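Local structure of FBP protein (Leishmania major, 5OEZ) at residues T10-Y15 with T177-T182; Q14-S19 with G26-L31; G304-Q309 with Q316-Y321. The protein probably hydrolyses the 1-phosphate of fructose 1,6-bisphosphate to yield fructose 6-phosphate, a step of carbohydrate biosynthesis, working as a homotetramer with magnesium as cofactor. All coordinates share one frame; numbering follows the deposited sequence.

Contact 1. Residues T10-Y15 with T177-T182; sequences TTLTQY and TNLVLT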
# COMPACT_ATOMS: atom_id res chain seq x y z
N THR C 10 14.21 7.23 11.62
CA THR C 10 15.39 7.77 10.91
C THR C 10 15.37 7.35 9.44
O THR C 10 15.60 6.18 9.14
CB THR C 10 16.70 7.29 11.57
OG1 THR C 10 16.71 7.68 12.94
CG2 THR C 10 17.94 7.88 10.86
N THR C 11 15.13 8.30 8.54
CA THR C 11 15.14 8.00 7.11
C THR C 11 16.57 8.01 6.53
O THR C 11 17.51 8.56 7.11
CB THR C 11 14.28 8.97 6.29
OG1 THR C 11 14.89 10.27 6.26
CG2 THR C 11 12.86 9.04 6.85
N LEU C 12 16.70 7.38 5.37
CA LEU C 12 17.97 7.34 4.62
C LEU C 12 18.47 8.74 4.29
O LEU C 12 19.62 9.07 4.54
CB LEU C 12 17.81 6.52 3.35
CG LEU C 12 19.01 6.43 2.41
CD1 LEU C 12 20.32 6.15 3.14
CD2 LEU C 12 18.77 5.35 1.35
N THR C 13 17.57 9.58 3.81
CA THR C 13 17.86 10.98 3.55
C THR C 13 18.40 11.70 4.78
O THR C 13 19.35 12.48 4.67
CB THR C 13 16.60 11.68 3.00
OG1 THR C 13 16.31 11.15 1.70
CG2 THR C 13 16.78 13.18 2.88
N GLN C 14 17.77 11.50 5.94
CA GLN C 14 18.23 12.12 7.19
C GLN C 14 19.63 11.62 7.53
O GLN C 14 20.48 12.40 7.92
CB GLN C 14 17.31 11.77 8.36
CG GLN C 14 16.12 12.67 8.55
CD GLN C 14 15.24 12.17 9.69
OE1 GLN C 14 14.96 10.97 9.81
NE2 GLN C 14 14.79 13.08 10.53
N TYR C 15 19.83 10.32 7.44
CA TYR C 15 21.12 9.69 7.73
C TYR C 15 22.25 10.29 6.86
O TYR C 15 23.30 10.63 7.37
CB TYR C 15 21.00 8.16 7.54
CG TYR C 15 22.30 7.38 7.70
CD1 TYR C 15 23.14 7.14 6.60
CD2 TYR C 15 22.69 6.90 8.94
CE1 TYR C 15 24.32 6.43 6.74
CE2 TYR C 15 23.87 6.19 9.10
CZ TYR C 15 24.68 5.97 8.00
OH TYR C 15 25.85 5.28 8.18
N THR C 177 11.91 -4.81 0.84
CA THR C 177 12.83 -4.12 -0.05
C THR C 177 13.92 -3.49 0.83
O THR C 177 13.61 -2.63 1.65
CB THR C 177 12.10 -3.06 -0.87
OG1 THR C 177 10.98 -3.67 -1.51
CG2 THR C 177 13.01 -2.43 -1.91
N ASN C 178 15.16 -3.95 0.66
CA ASN C 178 16.30 -3.48 1.43
C ASN C 178 17.20 -2.64 0.59
O ASN C 178 17.28 -2.85 -0.61
CB ASN C 178 17.10 -4.63 1.94
CG ASN C 178 16.32 -5.50 2.89
OD1 ASN C 178 16.18 -6.71 2.69
ND2 ASN C 178 15.82 -4.90 3.95
N LEU C 179 17.85 -1.67 1.21
CA LEU C 179 18.85 -0.85 0.57
C LEU C 179 20.06 -0.84 1.48
O LEU C 179 19.96 -0.45 2.64
CB LEU C 179 18.33 0.56 0.33
CG LEU C 179 19.10 1.40 -0.70
CD1 LEU C 179 18.16 2.40 -1.35
CD2 LEU C 179 20.29 2.11 -0.07
N VAL C 180 21.19 -1.30 0.96
CA VAL C 180 22.42 -1.42 1.74
C VAL C 180 23.44 -0.51 1.07
O VAL C 180 23.57 -0.53 -0.15
CB VAL C 180 22.87 -2.89 1.75
CG1 VAL C 180 24.21 -3.07 2.46
CG2 VAL C 180 21.81 -3.74 2.43
N LEU C 181 24.19 0.24 1.86
CA LEU C 181 24.94 1.37 1.36
C LEU C 181 26.23 1.54 2.14
O LEU C 181 26.26 1.28 3.35
CB LEU C 181 24.06 2.61 1.56
CG LEU C 181 24.57 3.99 1.19
CD1 LEU C 181 24.89 4.10 -0.30
CD2 LEU C 181 23.54 5.02 1.59
N THR C 182 27.29 2.02 1.48
CA THR C 182 28.50 2.47 2.18
C THR C 182 29.01 3.76 1.55
O THR C 182 28.86 3.95 0.34
CB THR C 182 29.64 1.40 2.19
OG1 THR C 182 30.77 1.88 2.96
CG2 THR C 182 30.14 1.05 0.78

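Contact 2. Residues Q14-S19 with G26-L31; sequences QYIIKS and GDFTLL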
# COMPACT_ATOMS: atom_id res chain seq x y z
N GLN C 14 17.77 11.50 5.94
CA GLN C 14 18.23 12.12 7.19
C GLN C 14 19.63 11.62 7.53
O GLN C 14 20.48 12.40 7.92
CB GLN C 14 17.31 11.77 8.36
CG GLN C 14 16.12 12.67 8.55
CD GLN C 14 15.24 12.17 9.69
OE1 GLN C 14 14.96 10.97 9.81
NE2 GLN C 14 14.79 13.08 10.53
N TYR C 15 19.83 10.32 7.44
CA TYR C 15 21.12 9.69 7.73
C TYR C 15 22.25 10.29 6.86
O TYR C 15 23.30 10.63 7.37
CB TYR C 15 21.00 8.16 7.54
CG TYR C 15 22.30 7.38 7.70
CD1 TYR C 15 23.14 7.14 6.60
CD2 TYR C 15 22.69 6.90 8.94
CE1 TYR C 15 24.32 6.43 6.74
CE2 TYR C 15 23.87 6.19 9.10
CZ TYR C 15 24.68 5.97 8.00
OH TYR C 15 25.85 5.28 8.18
N ILE C 16 21.99 10.44 5.57
CA ILE C 16 22.95 11.01 4.62
C ILE C 16 23.29 12.46 4.97
O ILE C 16 24.47 12.84 4.97
CB ILE C 16 22.42 10.97 3.16
CG1 ILE C 16 22.23 9.52 2.68
CG2 ILE C 16 23.34 11.71 2.20
CD1 ILE C 16 23.49 8.74 2.46
N ILE C 17 22.26 13.27 5.26
CA ILE C 17 22.45 14.69 5.58
C ILE C 17 23.26 14.86 6.86
O ILE C 17 24.15 15.70 6.91
CB ILE C 17 21.09 15.45 5.71
CG1 ILE C 17 20.43 15.56 4.34
CG2 ILE C 17 21.28 16.85 6.29
CD1 ILE C 17 18.97 15.98 4.38
N LYS C 18 22.93 14.07 7.87
CA LYS C 18 23.60 14.11 9.16
C LYS C 18 25.07 13.70 9.02
O LYS C 18 25.94 14.30 9.65
CB LYS C 18 22.86 13.22 10.18
CG LYS C 18 23.45 13.30 11.60
CD LYS C 18 23.19 14.68 12.23
CE LYS C 18 24.16 15.24 13.24
NZ LYS C 18 24.13 14.47 14.49
N SER C 19 25.34 12.73 8.17
CA SER C 19 26.69 12.19 7.99
C SER C 19 27.62 13.01 7.07
O SER C 19 28.71 12.56 6.77
CB SER C 19 26.60 10.77 7.43
OG SER C 19 26.32 10.81 6.04
N GLY C 26 26.05 19.30 -0.95
CA GLY C 26 24.76 18.58 -1.01
C GLY C 26 24.49 17.78 -2.28
O GLY C 26 23.39 17.28 -2.46
N ASP C 27 25.49 17.68 -3.16
CA ASP C 27 25.39 16.85 -4.36
C ASP C 27 25.04 15.40 -4.02
O ASP C 27 24.21 14.79 -4.68
CB ASP C 27 26.71 16.87 -5.16
CG ASP C 27 26.79 18.02 -6.17
OD1 ASP C 27 26.34 19.14 -5.84
OD2 ASP C 27 27.32 17.79 -7.29
N PHE C 28 25.64 14.87 -2.96
CA PHE C 28 25.48 13.46 -2.63
C PHE C 28 24.05 13.16 -2.16
O PHE C 28 23.49 12.10 -2.48
CB PHE C 28 26.52 13.01 -1.58
CG PHE C 28 26.54 11.52 -1.36
CD1 PHE C 28 26.87 10.67 -2.39
CD2 PHE C 28 26.22 10.98 -0.12
CE1 PHE C 28 26.88 9.29 -2.20
CE2 PHE C 28 26.23 9.61 0.09
CZ PHE C 28 26.56 8.76 -0.96
N THR C 29 23.47 14.09 -1.40
CA THR C 29 22.09 13.98 -0.98
C THR C 29 21.15 13.90 -2.18
O THR C 29 20.26 13.04 -2.22
CB THR C 29 21.74 15.18 -0.09
OG1 THR C 29 22.56 15.14 1.08
CG2 THR C 29 20.27 15.15 0.37
N LEU C 30 21.34 14.78 -3.15
CA LEU C 30 20.50 14.77 -4.35
C LEU C 30 20.68 13.47 -5.12
O LEU C 30 19.69 12.91 -5.60
CB LEU C 30 20.76 15.99 -5.24
CG LEU C 30 20.50 17.38 -4.66
CD1 LEU C 30 20.57 18.44 -5.76
CD2 LEU C 30 19.17 17.46 -3.94
N LEU C 31 21.92 12.99 -5.22
CA LEU C 31 22.18 11.70 -5.86
C LEU C 31 21.40 10.56 -5.17
O LEU C 31 20.74 9.76 -5.83
CB LEU C 31 23.67 11.37 -5.84
CG LEU C 31 24.10 10.08 -6.54
CD1 LEU C 31 24.05 10.28 -8.04
CD2 LEU C 31 25.51 9.69 -6.12

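Contact 3. Residues G304-Q309 with Q316-Y321; sequences GRILEQ and QRTPVY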
# COMPACT_ATOMS: atom_id res chain seq x y z
N GLY C 304 44.35 -11.07 -6.16
CA GLY C 304 44.24 -10.12 -5.05
C GLY C 304 42.90 -9.41 -5.04
O GLY C 304 41.93 -9.84 -5.67
N ARG C 305 42.89 -8.29 -4.32
CA ARG C 305 41.69 -7.51 -4.10
C ARG C 305 41.09 -7.02 -5.40
O ARG C 305 41.79 -6.47 -6.24
CB ARG C 305 42.00 -6.29 -3.21
CG ARG C 305 42.35 -6.63 -1.76
CD ARG C 305 42.91 -5.42 -1.04
NE ARG C 305 41.89 -4.40 -0.84
CZ ARG C 305 42.10 -3.08 -0.75
NH1 ARG C 305 43.32 -2.55 -0.85
NH2 ARG C 305 41.07 -2.27 -0.57
N ILE C 306 39.78 -7.21 -5.54
CA ILE C 306 39.01 -6.65 -6.65
C ILE C 306 39.24 -5.13 -6.77
O ILE C 306 39.43 -4.62 -7.88
CB ILE C 306 37.48 -6.89 -6.47
CG1 ILE C 306 37.12 -8.38 -6.51
CG2 ILE C 306 36.66 -6.14 -7.52
CD1 ILE C 306 37.38 -9.07 -7.83
N LEU C 307 39.23 -4.43 -5.63
CA LEU C 307 39.36 -2.98 -5.60
C LEU C 307 40.71 -2.46 -6.09
O LEU C 307 40.79 -1.32 -6.55
CB LEU C 307 39.07 -2.42 -4.20
CG LEU C 307 37.64 -2.62 -3.68
CD1 LEU C 307 37.48 -1.98 -2.31
CD2 LEU C 307 36.60 -2.07 -4.65
N GLU C 308 41.74 -3.30 -6.02
CA GLU C 308 43.08 -2.94 -6.55
C GLU C 308 43.27 -3.18 -8.06
O GLU C 308 44.30 -2.80 -8.58
CB GLU C 308 44.19 -3.67 -5.78
CG GLU C 308 44.43 -3.16 -4.36
CD GLU C 308 45.47 -3.98 -3.59
OE1 GLU C 308 46.05 -4.93 -4.16
OE2 GLU C 308 45.71 -3.67 -2.40
N GLN C 309 42.30 -3.77 -8.76
CA GLN C 309 42.45 -4.02 -10.20
C GLN C 309 42.32 -2.73 -11.00
O GLN C 309 41.48 -1.89 -10.69
CB GLN C 309 41.43 -5.02 -10.71
CG GLN C 309 41.59 -6.42 -10.13
CD GLN C 309 40.46 -7.35 -10.56
OE1 GLN C 309 39.75 -7.09 -11.53
NE2 GLN C 309 40.32 -8.47 -9.85
N GLN C 316 34.94 -4.80 -18.75
CA GLN C 316 35.88 -5.84 -18.34
C GLN C 316 35.28 -6.68 -17.20
O GLN C 316 34.39 -6.24 -16.47
CB GLN C 316 37.26 -5.25 -18.03
CG GLN C 316 37.71 -5.19 -16.58
CD GLN C 316 39.01 -4.40 -16.43
OE1 GLN C 316 39.18 -3.33 -17.02
NE2 GLN C 316 39.94 -4.94 -15.66
N ARG C 317 35.75 -7.91 -17.09
CA ARG C 317 35.19 -8.89 -16.19
C ARG C 317 36.22 -9.53 -15.29
O ARG C 317 37.42 -9.39 -15.51
CB ARG C 317 34.54 -10.00 -16.96
CG ARG C 317 33.46 -9.52 -17.89
CD ARG C 317 32.70 -10.72 -18.41
NE ARG C 317 31.64 -10.28 -19.31
CZ ARG C 317 30.35 -10.60 -19.29
NH1 ARG C 317 29.87 -11.40 -18.36
NH2 ARG C 317 29.52 -10.13 -20.23
N THR C 318 35.71 -10.20 -14.26
CA THR C 318 36.55 -10.83 -13.25
C THR C 318 35.76 -11.95 -12.58
O THR C 318 34.56 -11.80 -12.41
CB THR C 318 37.03 -9.79 -12.18
OG1 THR C 318 37.76 -10.45 -11.13
CG2 THR C 318 35.88 -9.01 -11.56
N PRO C 319 36.43 -13.04 -12.17
CA PRO C 319 35.84 -13.94 -11.17
C PRO C 319 35.84 -13.29 -9.80
O PRO C 319 36.52 -12.28 -9.59
CB PRO C 319 36.78 -15.14 -11.17
CG PRO C 319 38.10 -14.56 -11.51
CD PRO C 319 37.84 -13.42 -12.46
N VAL C 320 35.06 -13.83 -8.87
CA VAL C 320 34.96 -13.27 -7.52
C VAL C 320 34.89 -14.37 -6.47
O VAL C 320 34.23 -15.40 -6.68
CB VAL C 320 33.72 -12.30 -7.33
CG1 VAL C 320 33.77 -11.14 -8.32
CG2 VAL C 320 32.40 -13.05 -7.46
N TYR C 321 35.53 -14.11 -5.34
CA TYR C 321 35.43 -14.90 -4.13
C TYR C 321 35.23 -13.90 -2.98
O TYR C 321 36.16 -13.19 -2.59
CB TYR C 321 36.71 -15.73 -3.94
CG TYR C 321 37.16 -16.41 -5.21
CD1 TYR C 321 38.03 -15.77 -6.08
CD2 TYR C 321 36.66 -17.66 -5.59
CE1 TYR C 321 38.42 -16.36 -7.26
CE2 TYR C 321 37.05 -18.26 -6.77
CZ TYR C 321 37.94 -17.62 -7.60
OH TYR C 321 38.35 -18.17 -8.79

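Contact 1. Residues T10-Y15 with T177-T182
L12 alone carries the helix side of this contact, parting its two methyls between L179 and L181, which stand two residues apart on the same strand. The arrangement is helix-on-sheet packing: helix 12-18 starts beside edge strand 198-203 of the mixed eight-stranded sheet of the N-terminal domain and packs L12 on strand 177-182. L12 CD1 reaches L181 CD2 at 3.7 Å. L12 CD2 meets the forked end of L179, with L179 CD2 at 3.9 Å and L179 CD1 hardly farther. L12 and L179 meet nearly at right angles, whereas L12 and L181 cross obliquely. CG lies anti to the backbone N in all three leucines (chi1 177° in L12), which extends each side chain into the gap between the backbones; the CA atoms of L12 and L179 stay 9.2 Å apart. All three residues are buried, and the contact is purely apolar, with no hydrogen bond between the segments. F190 of the adjacent strand 187-193 and F199 of the outer strand 198-203 also pack on L12, and M32 of helix 27-47 packs on L181, so the leucines belong to a wider hydrophobic layer. The backbones of T10 and L12 bond to those of L201 and F199, tying the approach to the helix to strand 198-203. A capping box opens the helix immediately before L12. Q14 N donates to T11 OG1 at 3.1 Å, and T11 N returns a bond to Q14 OE1 at 3.0 Å, an N-H...O angle of 164°. The rotation of the Q14 amide is fixed from both ends: OE1 receives T11 N in the carbonyl plane, while NE2 hydrogen-bonds S87 OG of the second subunit.

Contact 2. Residues Q14-S19 with G26-L31
I16 and F28 make the apolar part of the contact, crossing at about a right angle. I16 CD1 approaches the ring obliquely, 3.7 Å from F28 CE2, and I16 CG2 lies 3.8 Å from F28 CD2, so both branches of the isoleucine touch this pair of ring atoms. CG of F28 is anti to the backbone N (chi1 -171°), which swings the ring against I16. A second set of contacts is van der Waals packing round a hydroxyl: T29 OG1 touches both I16 CG2 at 3.7 Å and I17 CG1 at 3.9 Å, which lie at about a right angle as seen from it. Helices 12-18 and 27-47 here form an antiparallel helical hairpin; the axes of segments 14-18 and 27-31 are 9.7 Å apart, with 167° between their directions. Its residues I16, G26, D27, F28 and T29 bind AMP in another structure of this protein, and Y113 of the same site packs on F28; the pocket holds no ligand in this chain. Packing between subunits adds T89 of the second subunit against I17 and L30 of the second subunit against T29. No hydrogen bond joins the two segments; within the first, S19 OG donates to I16 O at 2.9 Å, from 35° above the carbonyl plane.

Contact 3. Residues G304-Q309 with Q316-Y321
I306 drives its CD1 methyl against T318, P319 and V320, where a loop folds back on the strand that follows it. The loop belongs to the long connection between strands 298-300 and 317-323, antiparallel neighbours in the C-terminal domain sheet. I306 CD1 lies 3.6 Å from T318 OG1. The same I306 CD1 is 3.8 Å from P319 O and 4.2 Å from V320 CG1. In I306, CG1 stands beside the backbone N, and a second torsion of -64° bends CD1 back, so that it is the end of the longer branch that does the touching. L281 and A289 of helix 281-294 pack on I306 as well, burying it between helix and strand. Q309, three residues on, reaches T318 as well. Its chain runs extended beyond CG and delivers the amide to the threonine: Q309 NE2 gives T318 OG1 a weak hydrogen bond, long at 3.5 Å but nearly straight at 167°. The amide oxygen Q309 OE1 passes 3.9 Å from T318 CB. In T318, a chi1 of 175° puts OG1 where it can accept from Q309 and donate to P319 O, with the I306 methyl against it. V320, beside the loop, also packs on Y268, a residue that binds fructose 6-phosphate in another structure of this protein. On the far side of the loop, R305 NH1 is in a salt bridge with E308 OE2, and R305 NH2 with E293. The hydroxyl of T318 donates to the next residue: T318 OG1 to P319 O is 2.7 Å, in the carbonyl plane and on a lone pair.

Contacts 1 and 2 share helix 12-18, one setting it on strand 177-182 and the other on helix 27-47; their centres are about 10 Å apart. L181 CD2 packs on I16 CD1 at 3.8 Å, so the two contacts are joined by direct packing at I16, an AMP-binding residue. Contact 3 lies across the centre of the chain, in the C-terminal domain, its centre about 27 Å from that of contact 1 and about 29 Å from that of contact 2. Nearest atoms are about 9 Å apart for contacts 1 and 3 and about 15 Å for 2 and 3. Contacts 1 and 2 thus lie at the AMP site, contact 3 on the substrate side, the side chain of V320 about 7 Å from that of M252, which binds fructose 6-phosphate.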